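Local coordinates for protein transcriptional activator TenA-1 (Sulfolobus solfataricus P2, PDB 2QZC) that probably acts as a TenA-like thiaminase, a lyase with the all-helical heme oxygenase-like fold, at residues K170-E173 with A174-A178; G34-P37 with L38-R42. All blocks are in the same frame, centred on the assembly; numbering follows the deposited sequence.

Both contacts are local, each made within a few residues of one continuous run of chain. Neither closes a long loop. From the N terminus, contact 2 comes first, where the loop after helix 26-32 turns into helix 38-63. Contact 1 follows far later, inside helix 166-179, so the two lie in series and neither nest nor cross. Their centres are about 31 Å apart, on opposite sides of the centre of the chain, and their nearest atoms are about 17 Å from each other. Residues 34-42 face helices 26-32 and 154-164. Residues 170-178 face helices 68-78 and 127-148. Both belong to the helical bundle of the TenA family.

Contact 1 (K170-E173 with A174-A178); sequences KRIE and AILYA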
ATOM      1  N   LYS A 170     -16.562  -6.998   0.475  1.00 20.24           N
ATOM      2  CA  LYS A 170     -15.330  -7.807   0.612  1.00 19.90           C
ATOM      3  C   LYS A 170     -14.216  -6.991   1.262  1.00 17.98           C
ATOM      4  O   LYS A 170     -13.442  -7.513   2.082  1.00 19.98           O
ATOM      5  CB  LYS A 170     -14.874  -8.381  -0.740  1.00 22.05           C
ATOM      6  CG  LYS A 170     -15.739  -9.502  -1.249  1.00 29.86           C
ATOM      7  CD  LYS A 170     -15.202  -9.957  -2.602  1.00 39.75           C
ATOM      8  CE  LYS A 170     -16.011 -11.106  -3.182  1.00 45.18           C
ATOM      9  NZ  LYS A 170     -15.560 -11.443  -4.571  1.00 48.53           N
ATOM     10  N   ARG A 171     -14.122  -5.705   0.893  1.00 19.44           N
ATOM     11  CA  ARG A 171     -13.153  -4.811   1.526  1.00 19.51           C
ATOM     12  C   ARG A 171     -13.440  -4.710   3.028  1.00 17.27           C
ATOM     13  O   ARG A 171     -12.505  -4.795   3.846  1.00 17.85           O
ATOM     14  CB  ARG A 171     -13.205  -3.397   0.964  1.00 22.83           C
ATOM     15  CG  ARG A 171     -12.569  -3.134  -0.358  1.00 34.02           C
ATOM     16  CD  ARG A 171     -12.621  -1.598  -0.575  1.00 39.96           C
ATOM     17  NE  ARG A 171     -12.073  -1.139  -1.843  1.00 47.92           N
ATOM     18  CZ  ARG A 171     -12.662  -1.229  -3.035  1.00 50.96           C
ATOM     19  NH1 ARG A 171     -13.827  -1.858  -3.208  1.00 60.20           N
ATOM     20  NH2 ARG A 171     -12.032  -0.731  -4.097  1.00 54.77           N
ATOM     21  N   ILE A 172     -14.709  -4.515   3.378  1.00 17.64           N
ATOM     22  CA  ILE A 172     -15.113  -4.412   4.788  1.00 16.54           C
ATOM     23  C   ILE A 172     -14.787  -5.701   5.538  1.00 17.52           C
ATOM     24  O   ILE A 172     -14.291  -5.681   6.658  1.00 18.39           O
ATOM     25  CB  ILE A 172     -16.578  -3.993   4.984  1.00 17.67           C
ATOM     26  CG1 ILE A 172     -16.855  -2.673   4.272  1.00 21.52           C
ATOM     27  CG2 ILE A 172     -16.967  -3.983   6.460  1.00 23.13           C
ATOM     28  CD1 ILE A 172     -15.914  -1.508   4.654  1.00 19.90           C
ATOM     29  N   GLU A 173     -15.068  -6.849   4.920  1.00 18.96           N
ATOM     30  CA  GLU A 173     -14.712  -8.109   5.563  1.00 20.57           C
ATOM     31  C   GLU A 173     -13.224  -8.218   5.881  1.00 17.84           C
ATOM     32  O   GLU A 173     -12.877  -8.668   6.962  1.00 18.59           O
ATOM     33  CB  GLU A 173     -15.163  -9.298   4.702  1.00 19.63           C
ATOM     34  CG  GLU A 173     -16.662  -9.456   4.686  1.00 23.87           C
ATOM     35  CD  GLU A 173     -17.198 -10.472   3.670  1.00 28.75           C
ATOM     36  OE1 GLU A 173     -16.417 -11.033   2.863  1.00 29.88           O
ATOM     37  OE2 GLU A 173     -18.430 -10.647   3.680  1.00 38.65           O
ATOM     38  N   ALA A 174     -12.362  -7.786   4.951  1.00 17.63           N
ATOM     39  CA  ALA A 174     -10.913  -7.820   5.172  1.00 16.59           C
ATOM     40  C   ALA A 174     -10.495  -6.873   6.329  1.00 16.19           C
ATOM     41  O   ALA A 174      -9.631  -7.202   7.138  1.00 18.38           O
ATOM     42  CB  ALA A 174     -10.165  -7.474   3.890  1.00 17.44           C
ATOM     43  N   ILE A 175     -11.136  -5.700   6.394  1.00 17.34           N
ATOM     44  CA  ILE A 175     -10.872  -4.731   7.465  1.00 16.47           C
ATOM     45  C   ILE A 175     -11.293  -5.299   8.815  1.00 18.65           C
ATOM     46  O   ILE A 175     -10.544  -5.207   9.786  1.00 19.24           O
ATOM     47  CB  ILE A 175     -11.566  -3.381   7.138  1.00 16.91           C
ATOM     48  CG1 ILE A 175     -10.898  -2.737   5.909  1.00 18.36           C
ATOM     49  CG2 ILE A 175     -11.552  -2.434   8.399  1.00 20.23           C
ATOM     50  CD1 ILE A 175     -11.720  -1.606   5.248  1.00 19.49           C
ATOM     51  N   LEU A 176     -12.466  -5.933   8.862  1.00 18.23           N
ATOM     52  CA  LEU A 176     -12.972  -6.525  10.105  1.00 19.43           C
ATOM     53  C   LEU A 176     -12.110  -7.707  10.553  1.00 20.90           C
ATOM     54  O   LEU A 176     -11.945  -7.880  11.752  1.00 20.12           O
ATOM     55  CB  LEU A 176     -14.460  -6.883  10.019  1.00 21.58           C
ATOM     56  CG  LEU A 176     -15.450  -5.700   9.876  1.00 23.09           C
ATOM     57  CD1 LEU A 176     -16.902  -6.165   9.882  1.00 29.03           C
ATOM     58  CD2 LEU A 176     -15.262  -4.609  10.963  1.00 27.80           C
ATOM     59  N   TYR A 177     -11.579  -8.517   9.614  1.00 19.92           N
ATOM     60  CA  TYR A 177     -10.653  -9.613   9.942  0.50 20.52           C
ATOM     61  C   TYR A 177      -9.408  -9.039  10.663  1.00 21.02           C
ATOM     62  O   TYR A 177      -8.918  -9.589  11.659  1.00 20.48           O
ATOM     63  CB  TYR A 177     -10.311 -10.361   8.637  0.50 21.48           C
ATOM     64  CG  TYR A 177      -9.412 -11.577   8.731  0.50 24.67           C
ATOM     65  CD1 TYR A 177      -9.727 -12.646   9.582  0.50 28.87           C
ATOM     66  CD2 TYR A 177      -8.291 -11.708   7.894  0.50 22.87           C
ATOM     67  CE1 TYR A 177      -8.896 -13.787   9.650  0.50 26.94           C
ATOM     68  CE2 TYR A 177      -7.465 -12.859   7.937  0.50 26.89           C
ATOM     69  CZ  TYR A 177      -7.776 -13.882   8.818  0.50 28.01           C
ATOM     70  OH  TYR A 177      -6.968 -14.999   8.870  0.50 31.43           O
ATOM     71  N   ALA A 178      -8.894  -7.913  10.158  1.00 19.53           N
ATOM     72  CA  ALA A 178      -7.754  -7.240  10.800  1.00 17.82           C
ATOM     73  C   ALA A 178      -8.150  -6.632  12.158  1.00 18.18           C
ATOM     74  O   ALA A 178      -7.409  -6.717  13.118  1.00 18.95           O
ATOM     75  CB  ALA A 178      -7.194  -6.140   9.909  1.00 18.09           C
TER
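Ile172 and Leu176 sit one turn apart on helix 166-179, their side chains side by side and pointing the same way. The CG2 methyl of Ile172 meets CD1 of Leu176 at 4.1 Å. This branch of Ile172 is anti to the backbone N, because chi1 of -56° puts CG1 beside that nitrogen. Between the same two residues, Leu176 N donates to Ile172 O at 2.9 Å, and CG of Leu176 also rests 3.4 Å from Ile172 O. With an alanine here instead of Leu176, CG2 of Ile172 would probably lose its neighbour one turn on, and a gap would open beside it. Glu173 takes part mainly through its backbone. Glu173 O accepts Tyr177 N at 3.0 Å, while the side chain runs on extended beyond CG. Ala174 N donates to Lys170 O at 3.1 Å, with the donor tilted 27° from the carbonyl plane. Ala174 CB faces Lys73 and Ile74 of helix 68-78, while Ile172 and Ile175 both touch Met138 of helix 127-148. The contact thus combines i to i+4 alpha-helical bonds, which pair the N-H groups of 174-177 with the carbonyls of 170-173, with apolar packing of Ala174, Ile172 and Ile175 on those helices.

Contact 2 (G34-P37 with L38-R42); sequences GSLP and LDIFR
The ring of Phe41 is met obliquely by CD2 of Leu36, while the closer touch in this pair is CD2 to CB of Phe41 at 4.1 Å. The two side chains cross at about a right angle. Tyr156 and Trp159 pack edge-to-face with the same ring, and Tyr156 OH is hydrogen-bonded to Leu36 O. The ring of Pro37 is puckered rather than flat. Ile40 lies alongside it and points the same way, with its CD1 4.2 Å from Pro37 CD. Ile40 has two conformers, however, so the contacts of its side chain hold for one of them and are tentative.

Leu36 has CG anti to its own nitrogen, chi1 -173°, and this carries its two methyls to different partners. CD2 goes to Phe41, and CD1 meets CG2 of Ile40 at 4.0 Å in that one conformer.

Pro37 holds the N-cap position of helix 38-63. Its ring leaves it no N-H to donate, and its carbonyl starts the helical bonding. Phe41 N donates to Pro37 O at 3.2 Å, with an N-H...O angle of 162° and the donor in the carbonyl plane. A second, weak bond comes from Ile40 N to the same oxygen at 3.1 Å, bent to 128°. One carbonyl thus takes two N-H groups of the first turn.

The loop 34-37 leads from helix 26-32 into helix 38-63. Leu36 turns back onto Phe27, Lys30 and Met31 of helix 26-32, and Ile40, in the same conformer, also touches Phe27. Leu38 and Phe41 lie against Val155, which places the start of helix 38-63 between helices 26-32 and 154-164.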
ATOM      1  N   GLY A  34     -34.215  11.791  -1.896  1.00 15.94           N
ATOM      2  CA  GLY A  34     -33.838  12.491  -3.105  1.00 15.77           C
ATOM      3  C   GLY A  34     -33.848  13.984  -3.046  1.00 17.28           C
ATOM      4  O   GLY A  34     -33.485  14.603  -4.053  1.00 19.99           O
ATOM      5  N   SER A  35     -34.221  14.580  -1.910  1.00 18.36           N
ATOM      6  CA  SER A  35     -34.382  16.016  -1.791  1.00 18.81           C
ATOM      7  C   SER A  35     -33.082  16.816  -1.590  1.00 18.53           C
ATOM      8  O   SER A  35     -33.108  18.045  -1.664  1.00 21.14           O
ATOM      9  CB  SER A  35     -35.329  16.371  -0.630  1.00 21.03           C
ATOM     10  OG  SER A  35     -34.759  16.037   0.641  1.00 21.15           O
ATOM     11  N   LEU A  36     -31.946  16.146  -1.326  1.00 18.11           N
ATOM     12  CA  LEU A  36     -30.688  16.859  -1.150  1.00 17.39           C
ATOM     13  C   LEU A  36     -30.365  17.628  -2.423  1.00 17.49           C
ATOM     14  O   LEU A  36     -30.291  17.014  -3.503  1.00 19.10           O
ATOM     15  CB  LEU A  36     -29.519  15.891  -0.849  1.00 17.35           C
ATOM     16  CG  LEU A  36     -28.173  16.544  -0.491  1.00 18.51           C
ATOM     17  CD1 LEU A  36     -28.258  17.165   0.908  1.00 19.47           C
ATOM     18  CD2 LEU A  36     -27.036  15.494  -0.574  1.00 17.96           C
ATOM     19  N   PRO A  37     -30.159  18.954  -2.319  1.00 18.28           N
ATOM     20  CA  PRO A  37     -29.799  19.677  -3.522  1.00 19.40           C
ATOM     21  C   PRO A  37     -28.489  19.193  -4.151  1.00 20.23           C
ATOM     22  O   PRO A  37     -27.510  18.939  -3.421  1.00 18.95           O
ATOM     23  CB  PRO A  37     -29.645  21.115  -3.035  1.00 21.51           C
ATOM     24  CG  PRO A  37     -30.439  21.205  -1.825  1.00 22.00           C
ATOM     25  CD  PRO A  37     -30.273  19.861  -1.169  1.00 19.52           C
ATOM     26  N   LEU A  38     -28.453  19.067  -5.469  1.00 19.85           N
ATOM     27  CA  LEU A  38     -27.237  18.623  -6.141  1.00 19.52           C
ATOM     28  C   LEU A  38     -26.025  19.528  -5.908  1.00 19.50           C
ATOM     29  O   LEU A  38     -24.892  18.996  -5.899  1.00 19.71           O
ATOM     30  CB  LEU A  38     -27.467  18.311  -7.634  1.00 20.89           C
ATOM     31  CG  LEU A  38     -28.299  17.058  -7.959  1.00 25.27           C
ATOM     32  CD1 LEU A  38     -28.402  16.991  -9.504  1.00 26.08           C
ATOM     33  CD2 LEU A  38     -27.722  15.749  -7.434  1.00 26.96           C
ATOM     34  N   ASP A  39     -26.204  20.832  -5.694  1.00 19.78           N
ATOM     35  CA  ASP A  39     -25.052  21.728  -5.398  0.50 20.21           C
ATOM     36  C   ASP A  39     -24.370  21.336  -4.072  1.00 19.93           C
ATOM     37  O   ASP A  39     -23.135  21.476  -3.943  1.00 20.17           O
ATOM     38  CB  ASP A  39     -25.394  23.240  -5.391  0.50 20.33           C
ATOM     39  CG  ASP A  39     -26.241  23.685  -4.177  0.50 21.44           C
ATOM     40  OD1 ASP A  39     -27.372  23.184  -4.019  0.50 24.27           O
ATOM     41  OD2 ASP A  39     -25.801  24.566  -3.392  0.50 23.32           O
ATOM     42  N   ILE A  40     -25.168  20.875  -3.101  1.00 17.50           N
ATOM     43  CA  ILE A  40     -24.617  20.429  -1.816  0.50 16.02           C
ATOM     44  C   ILE A  40     -23.903  19.115  -2.031  1.00 18.04           C
ATOM     45  O   ILE A  40     -22.794  18.903  -1.482  1.00 17.31           O
ATOM     46  CB  ILE A  40     -25.680  20.371  -0.717  0.50 16.91           C
ATOM     47  CG1 ILE A  40     -26.067  21.812  -0.355  0.50 18.18           C
ATOM     48  CG2 ILE A  40     -25.173  19.609   0.526  0.50 15.98           C
ATOM     49  CD1 ILE A  40     -27.178  21.932   0.664  0.50 19.78           C
ATOM     50  N   PHE A  41     -24.494  18.203  -2.804  1.00 16.70           N
ATOM     51  CA  PHE A  41     -23.813  16.937  -3.067  1.00 16.58           C
ATOM     52  C   PHE A  41     -22.503  17.151  -3.816  1.00 17.11           C
ATOM     53  O   PHE A  41     -21.494  16.469  -3.542  1.00 17.14           O
ATOM     54  CB  PHE A  41     -24.705  15.992  -3.875  1.00 18.22           C
ATOM     55  CG  PHE A  41     -24.121  14.612  -4.031  1.00 18.26           C
ATOM     56  CD1 PHE A  41     -23.987  13.788  -2.920  1.00 19.01           C
ATOM     57  CD2 PHE A  41     -23.807  14.112  -5.281  1.00 20.07           C
ATOM     58  CE1 PHE A  41     -23.479  12.513  -3.051  1.00 18.73           C
ATOM     59  CE2 PHE A  41     -23.309  12.825  -5.402  1.00 22.34           C
ATOM     60  CZ  PHE A  41     -23.177  12.034  -4.284  1.00 19.44           C
ATOM     61  N   ARG A  42     -22.459  18.123  -4.731  1.00 17.21           N
ATOM     62  CA  ARG A  42     -21.245  18.438  -5.469  1.00 18.18           C
ATOM     63  C   ARG A  42     -20.156  18.927  -4.510  1.00 17.67           C
ATOM     64  O   ARG A  42     -19.014  18.468  -4.586  1.00 16.84           O
ATOM     65  CB  ARG A  42     -21.520  19.484  -6.543  1.00 18.77           C
ATOM     66  CG  ARG A  42     -20.350  19.767  -7.386  1.00 18.99           C
ATOM     67  CD  ARG A  42     -20.637  20.773  -8.516  1.00 23.16           C
ATOM     68  NE  ARG A  42     -19.414  21.008  -9.285  1.00 24.72           N
ATOM     69  CZ  ARG A  42     -18.508  21.956  -9.032  1.00 21.67           C
ATOM     70  NH1 ARG A  42     -18.649  22.818  -8.037  1.00 24.67           N
ATOM     71  NH2 ARG A  42     -17.434  22.039  -9.810  1.00 27.24           N
TER